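Local atomic coordinates of dual specificity protein phosphatase 15 (Homo sapiens, PDB entry 1YZ4), a protein that removes phosphate from phosphotyrosine, phosphoserine and phosphothreonine in proteins and may act on MAPK13, ATF2, ERBB3, PDGFRB and SNX6. Residues 46-50 with 51-55; 17-20 with 21-24; 104-107 with 108-112. The protein carries 1 engineered substitution. All coordinates share one frame; numbering follows the deposited sequence.

Interaction 1: residues 46-50 with 51-55; sequences PLLQD and ITYLR
Tyr53 reaches back across the turn to Leu47 and Leu48, and its side chain can be followed outward from the strand. CB brushes Leu47 CD1 at 4.0 Å, a loose start. CG is anti to the carbonyl carbon (chi1 -70°), and this places the ring under Leu47, whose side chain slides past it in the opposite direction. Leu47 CD2 sits over one face, 3.5 Å from the ring centroid and 16° off the normal, a CH-pi contact in which Tyr53 CD2 is the nearest ring atom. Further along, Tyr53 CE1 meets Leu47 CB at 3.6 Å, while Leu48 O lies at the ring edge, in plane. The phenol oxygen ends the path by accepting a hydrogen bond from the backbone: Leu48 N to Tyr53 OH is 2.9 Å with an N-H...O angle of 159°. Leu48 CG packs on the same oxygen, Tyr53 OH, at 3.3 Å. A water donates to both Leu48 O and Ile51 O, bridging the turn at 2.7 Å from Ile51 O.

In the fold, the stretch is the return of the loop that leaves strand 36-40 and enters strand 52-56, two parallel neighbours of the central sheet of this phosphatase domain. Strand 52-56 is outermost within the chain, and its Thr52 and Leu54 bond through their backbones to strand 36-40, while the Tyr53 side chain also touches Ile37 and Ser39.

Leu47 has a second neighbour, Arg55, coming from the opposite direction. Leu47 CD1 lies over one face of the Arg55 guanidinium, displaced toward the rim, and Leu47 CG is 3.4 Å from Arg55 NH2. The polar end of Arg55 is taken by Gln45 O, which NH2 hydrogen-bonds.

Interaction 2: residues 17-20 with 21-24; sequences LGNF and IDAK
Asn19 and Asp22 exchange hydrogen bonds in the reciprocal pattern of a capping box, where strand 15-18 gives way to a turn of helical backbone before helix 26-31. The site is close to the catalytic centre: the Asn19 side chain is about 7 Å from that of Ser91, an engineered residue at the predicted phosphocysteine position.

Side chain to backbone bonds come first. Asn19 OD1 accepts from Asp22 N at 2.8 Å, the donor tilted 23° from the carbonyl plane, and more weakly from Ile21 N. In return, Asn19 N donates to Asp22 OD2 over 3.0 Å, meeting the oxygen on its anti side. With chi1 at 53°, Asn19 CG stands between its backbone N and carbonyl carbon, which folds the amide over the turn. Asp22 OD1 is held from beyond by Gln28 NE2.

Backbone bonding follows: Ala23 N donates to Asn19 O at 3.1 Å, and Lys24 N to Ile21 O.

The apolar contact is between Phe20 and Ile21. Ile21 CG1 sits over one face of the Phe20 ring, 3.7 Å from its centroid, a CH-pi contact between side chains running the same way. Phe20 also stacks on Phe92.

One water joins the pair again, accepting from Asn19 ND2 and donating to Asp22 OD1 at 2.7 Å.

Interaction 3: residues 104-107 with 108-112; sequences AYVM and TVTGL
The C-terminal end of helix 97-110 carries an ST turn, Leu112 N donating to Thr110 OG1 at 3.2 Å; the same hydroxyl also donates back to Val106 O, with Thr110 OG1 and Val106 O 2.6 Å apart. Standing between the backbone N and the carbonyl carbon (chi1 67°), OG1 can face both ways. Val106 O takes a second bond from Thr110 N, 3.0 Å long; the two donors approach from opposite faces of the carbonyl plane, so this oxygen is gripped by two donors, each moderately tilted from that plane. The methyl branch of the same threonine, CG2, packs on Val106 CG1.

In the protein-tyrosine phosphatase fold this is the helix that follows the phosphate-binding loop, and the contact lies at its far end, away from the active site. Helices 70-82, 114-123, 132-143 and 145-157 all touch these residues: Met107 meets Trp114, Val117, Phe141 and Ser146, and Thr108 meets Ile74 and Leu153.

One turn earlier the bonding is regular, with Val109 N bonded to Tyr105 O. Val109 CG1 lies over one face of the Tyr105 ring, 4.1 Å from its centroid and 26° off the normal, nearest to Tyr105 CZ. That ring is fixed at its tip, since Tyr105 OH is hydrogen-bonded to His78 and Arg81.

Gly111 leaves the helix with positive phi, and its N still reaches Met107 O, at a bent N-H...O angle. A water donates to Leu112 O at 2.9 Å and, weakly, to Met107 O. The chain turns back enough here for Leu112 O to come 3.4 Å from Met107 CG.

All three contacts are local, and they follow one another in series without nesting or crossing; only interaction 1 closes the end of a loop between strands. From the N terminus, interaction 2 comes first, turning strand 15-18 toward helix 26-31 beside the active site. Interaction 1 then completes the return from strand 36-40 into strand 52-56. Their centres are about 13 Å apart; both reach the same sheet, and they touch where Leu48 CD1 packs 3.6 Å from Ala23 O. Interaction 3 comes last, ending helix 97-110 among the surrounding helices. It lies across the centre of the chain from both, with nearest atoms about 10 Å from interaction 1 and about 8 Å from interaction 2.

Interaction 1: residues 46-50 with 51-55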
# COMPACT_ATOMS: atom_id res chain seq x y z
N PRO A 46 16.72 1.65 -9.50
CA PRO A 46 17.76 0.93 -8.77
C PRO A 46 17.20 0.48 -7.42
O PRO A 46 16.56 1.27 -6.72
CB PRO A 46 18.86 1.99 -8.61
CG PRO A 46 18.66 2.87 -9.82
CD PRO A 46 17.16 3.00 -9.89
N LEU A 47 17.42 -0.78 -7.06
CA LEU A 47 16.90 -1.31 -5.81
C LEU A 47 17.94 -1.31 -4.69
O LEU A 47 19.08 -1.71 -4.89
CB LEU A 47 16.38 -2.73 -6.02
CG LEU A 47 15.39 -2.92 -7.17
CD1 LEU A 47 14.95 -4.38 -7.16
CD2 LEU A 47 14.18 -1.97 -7.02
N LEU A 48 17.52 -0.87 -3.51
CA LEU A 48 18.39 -0.81 -2.34
C LEU A 48 18.65 -2.20 -1.75
O LEU A 48 17.76 -3.04 -1.71
CB LEU A 48 17.77 0.09 -1.27
CG LEU A 48 17.41 1.49 -1.77
CD1 LEU A 48 16.67 2.25 -0.69
CD2 LEU A 48 18.68 2.23 -2.19
N GLN A 49 19.87 -2.42 -1.28
CA GLN A 49 20.24 -3.71 -0.71
C GLN A 49 19.50 -4.02 0.58
O GLN A 49 19.14 -3.12 1.34
CB GLN A 49 21.74 -3.77 -0.42
CG GLN A 49 22.62 -3.71 -1.65
CD GLN A 49 24.06 -4.06 -1.35
OE1 GLN A 49 24.70 -3.43 -0.51
NE2 GLN A 49 24.58 -5.08 -2.04
N ASP A 50 19.30 -5.31 0.82
CA ASP A 50 18.65 -5.78 2.03
C ASP A 50 17.17 -5.43 2.11
O ASP A 50 16.61 -5.29 3.20
CB ASP A 50 19.38 -5.25 3.26
CG ASP A 50 20.88 -5.45 3.16
OD1 ASP A 50 21.30 -6.58 2.85
OD2 ASP A 50 21.63 -4.47 3.38
N ILE A 51 16.54 -5.28 0.94
CA ILE A 51 15.12 -4.99 0.87
C ILE A 51 14.51 -5.81 -0.26
O ILE A 51 15.09 -5.92 -1.35
CB ILE A 51 14.83 -3.47 0.62
CG1 ILE A 51 15.26 -2.65 1.85
CG2 ILE A 51 13.34 -3.25 0.36
CD1 ILE A 51 14.93 -1.16 1.75
N THR A 52 13.36 -6.42 -0.01
CA THR A 52 12.70 -7.22 -1.01
C THR A 52 11.68 -6.36 -1.73
O THR A 52 10.76 -5.82 -1.12
CB THR A 52 12.01 -8.43 -0.38
OG1 THR A 52 12.97 -9.15 0.42
CG2 THR A 52 11.46 -9.36 -1.45
N TYR A 53 11.84 -6.22 -3.04
CA TYR A 53 10.94 -5.39 -3.83
C TYR A 53 9.91 -6.14 -4.64
O TYR A 53 10.09 -7.30 -5.02
CB TYR A 53 11.72 -4.51 -4.82
CG TYR A 53 12.52 -3.40 -4.21
CD1 TYR A 53 13.70 -3.66 -3.52
CD2 TYR A 53 12.11 -2.07 -4.34
CE1 TYR A 53 14.47 -2.63 -2.99
CE2 TYR A 53 12.87 -1.02 -3.81
CZ TYR A 53 14.05 -1.31 -3.13
OH TYR A 53 14.80 -0.30 -2.58
N LEU A 54 8.82 -5.44 -4.90
CA LEU A 54 7.75 -5.95 -5.72
C LEU A 54 7.53 -4.76 -6.65
O LEU A 54 7.19 -3.66 -6.20
CB LEU A 54 6.50 -6.22 -4.88
CG LEU A 54 5.42 -6.99 -5.65
CD1 LEU A 54 5.97 -8.35 -6.03
CD2 LEU A 54 4.17 -7.13 -4.80
N ARG A 55 7.76 -4.97 -7.94
CA ARG A 55 7.58 -3.91 -8.92
C ARG A 55 6.21 -3.97 -9.59
O ARG A 55 5.81 -5.01 -10.12
CB ARG A 55 8.68 -3.96 -9.98
CG ARG A 55 10.00 -3.35 -9.53
CD ARG A 55 11.12 -3.67 -10.52
NE ARG A 55 12.37 -2.98 -10.21
CZ ARG A 55 13.54 -3.25 -10.78
NH1 ARG A 55 13.63 -4.22 -11.69
NH2 ARG A 55 14.62 -2.55 -10.46
O HOH W 1 17.09 -5.72 -3.08

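Interaction 2: residues 17-20 with 21-24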
# COMPACT_ATOMS: atom_id res chain seq x y z
N LEU A 17 3.06 4.15 3.99
CA LEU A 17 2.76 4.80 2.72
C LEU A 17 3.79 5.89 2.49
O LEU A 17 4.19 6.58 3.43
CB LEU A 17 1.36 5.43 2.77
CG LEU A 17 0.18 4.56 2.31
CD1 LEU A 17 -1.13 5.27 2.57
CD2 LEU A 17 0.33 4.25 0.82
N GLY A 18 4.24 6.03 1.25
CA GLY A 18 5.23 7.06 0.97
C GLY A 18 5.34 7.46 -0.49
O GLY A 18 4.66 6.92 -1.36
N ASN A 19 6.22 8.42 -0.75
CA ASN A 19 6.47 8.93 -2.09
C ASN A 19 7.88 8.51 -2.51
O ASN A 19 8.59 7.87 -1.74
CB ASN A 19 6.37 10.45 -2.08
CG ASN A 19 7.25 11.07 -1.01
OD1 ASN A 19 8.44 10.74 -0.90
ND2 ASN A 19 6.68 11.98 -0.23
N PHE A 20 8.27 8.90 -3.72
CA PHE A 20 9.58 8.55 -4.27
C PHE A 20 10.76 9.00 -3.40
O PHE A 20 11.82 8.38 -3.41
CB PHE A 20 9.73 9.11 -5.68
CG PHE A 20 10.12 10.57 -5.73
CD1 PHE A 20 11.43 10.94 -6.00
CD2 PHE A 20 9.17 11.56 -5.51
CE1 PHE A 20 11.79 12.28 -6.06
CE2 PHE A 20 9.52 12.91 -5.57
CZ PHE A 20 10.83 13.27 -5.85
N ILE A 21 10.57 10.08 -2.64
CA ILE A 21 11.62 10.57 -1.77
C ILE A 21 11.77 9.68 -0.53
O ILE A 21 12.89 9.35 -0.13
CB ILE A 21 11.34 12.03 -1.35
CG1 ILE A 21 11.74 12.96 -2.50
CG2 ILE A 21 12.11 12.38 -0.08
CD1 ILE A 21 11.39 14.40 -2.27
N ASP A 22 10.66 9.27 0.07
CA ASP A 22 10.71 8.40 1.24
C ASP A 22 11.34 7.05 0.87
O ASP A 22 12.07 6.45 1.66
CB ASP A 22 9.31 8.16 1.81
CG ASP A 22 8.58 9.45 2.14
OD1 ASP A 22 9.18 10.32 2.80
OD2 ASP A 22 7.40 9.58 1.75
N ALA A 23 11.03 6.58 -0.33
CA ALA A 23 11.53 5.31 -0.83
C ALA A 23 13.06 5.23 -0.91
O ALA A 23 13.62 4.13 -0.94
CB ALA A 23 10.93 5.03 -2.20
N LYS A 24 13.72 6.39 -0.95
CA LYS A 24 15.19 6.45 -1.04
C LYS A 24 15.82 6.96 0.24
O LYS A 24 17.04 6.99 0.37
CB LYS A 24 15.62 7.38 -2.18
CG LYS A 24 15.14 6.95 -3.55
CD LYS A 24 15.64 7.91 -4.63
CE LYS A 24 15.17 9.33 -4.38
NZ LYS A 24 15.62 10.26 -5.45
O HOH W 2 8.33 12.77 2.23

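Interaction 3: residues 104-107 with 108-112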
# COMPACT_ATOMS: atom_id res chain seq x y z
N ALA A 104 -6.95 -1.20 -0.28
CA ALA A 104 -7.43 -2.52 -0.63
C ALA A 104 -6.97 -3.53 0.41
O ALA A 104 -7.72 -4.42 0.81
CB ALA A 104 -6.91 -2.90 -2.00
N TYR A 105 -5.73 -3.39 0.87
CA TYR A 105 -5.19 -4.30 1.87
C TYR A 105 -5.95 -4.20 3.19
O TYR A 105 -6.37 -5.20 3.77
CB TYR A 105 -3.73 -3.98 2.16
CG TYR A 105 -3.15 -4.91 3.20
CD1 TYR A 105 -2.87 -6.24 2.89
CD2 TYR A 105 -2.94 -4.48 4.52
CE1 TYR A 105 -2.38 -7.12 3.86
CE2 TYR A 105 -2.46 -5.36 5.49
CZ TYR A 105 -2.18 -6.67 5.15
OH TYR A 105 -1.70 -7.55 6.09
N VAL A 106 -6.10 -2.97 3.68
CA VAL A 106 -6.79 -2.73 4.93
C VAL A 106 -8.25 -3.15 4.84
O VAL A 106 -8.83 -3.60 5.82
CB VAL A 106 -6.67 -1.24 5.34
CG1 VAL A 106 -7.43 -0.99 6.64
CG2 VAL A 106 -5.20 -0.88 5.50
N MET A 107 -8.84 -3.01 3.66
CA MET A 107 -10.23 -3.42 3.50
C MET A 107 -10.34 -4.92 3.76
O MET A 107 -11.22 -5.36 4.50
CB MET A 107 -10.72 -3.12 2.08
CG MET A 107 -11.07 -1.66 1.83
SD MET A 107 -11.27 -1.28 0.08
CE MET A 107 -12.86 -2.02 -0.24
N THR A 108 -9.44 -5.71 3.17
CA THR A 108 -9.50 -7.15 3.35
C THR A 108 -9.21 -7.63 4.77
O THR A 108 -9.89 -8.54 5.26
CB THR A 108 -8.57 -7.93 2.36
OG1 THR A 108 -7.42 -8.42 3.06
CG2 THR A 108 -8.14 -7.06 1.21
N VAL A 109 -8.23 -7.03 5.45
CA VAL A 109 -7.93 -7.47 6.82
C VAL A 109 -8.89 -6.94 7.88
O VAL A 109 -8.93 -7.47 8.98
CB VAL A 109 -6.47 -7.11 7.27
CG1 VAL A 109 -5.48 -7.80 6.36
CG2 VAL A 109 -6.27 -5.60 7.27
N THR A 110 -9.66 -5.91 7.55
CA THR A 110 -10.63 -5.35 8.51
C THR A 110 -12.08 -5.66 8.11
O THR A 110 -12.98 -5.63 8.96
CB THR A 110 -10.50 -3.82 8.62
OG1 THR A 110 -10.89 -3.22 7.39
CG2 THR A 110 -9.07 -3.42 8.95
N GLY A 111 -12.30 -5.93 6.83
CA GLY A 111 -13.64 -6.22 6.37
C GLY A 111 -14.47 -4.96 6.19
O GLY A 111 -15.67 -5.03 5.91
N LEU A 112 -13.82 -3.81 6.33
CA LEU A 112 -14.48 -2.51 6.21
C LEU A 112 -14.43 -1.94 4.79
O LEU A 112 -13.55 -2.29 4.01
CB LEU A 112 -13.85 -1.53 7.19
CG LEU A 112 -13.90 -2.04 8.64
CD1 LEU A 112 -13.17 -1.10 9.58
CD2 LEU A 112 -15.37 -2.18 9.05
O HOH W 3 -13.81 -4.83 2.68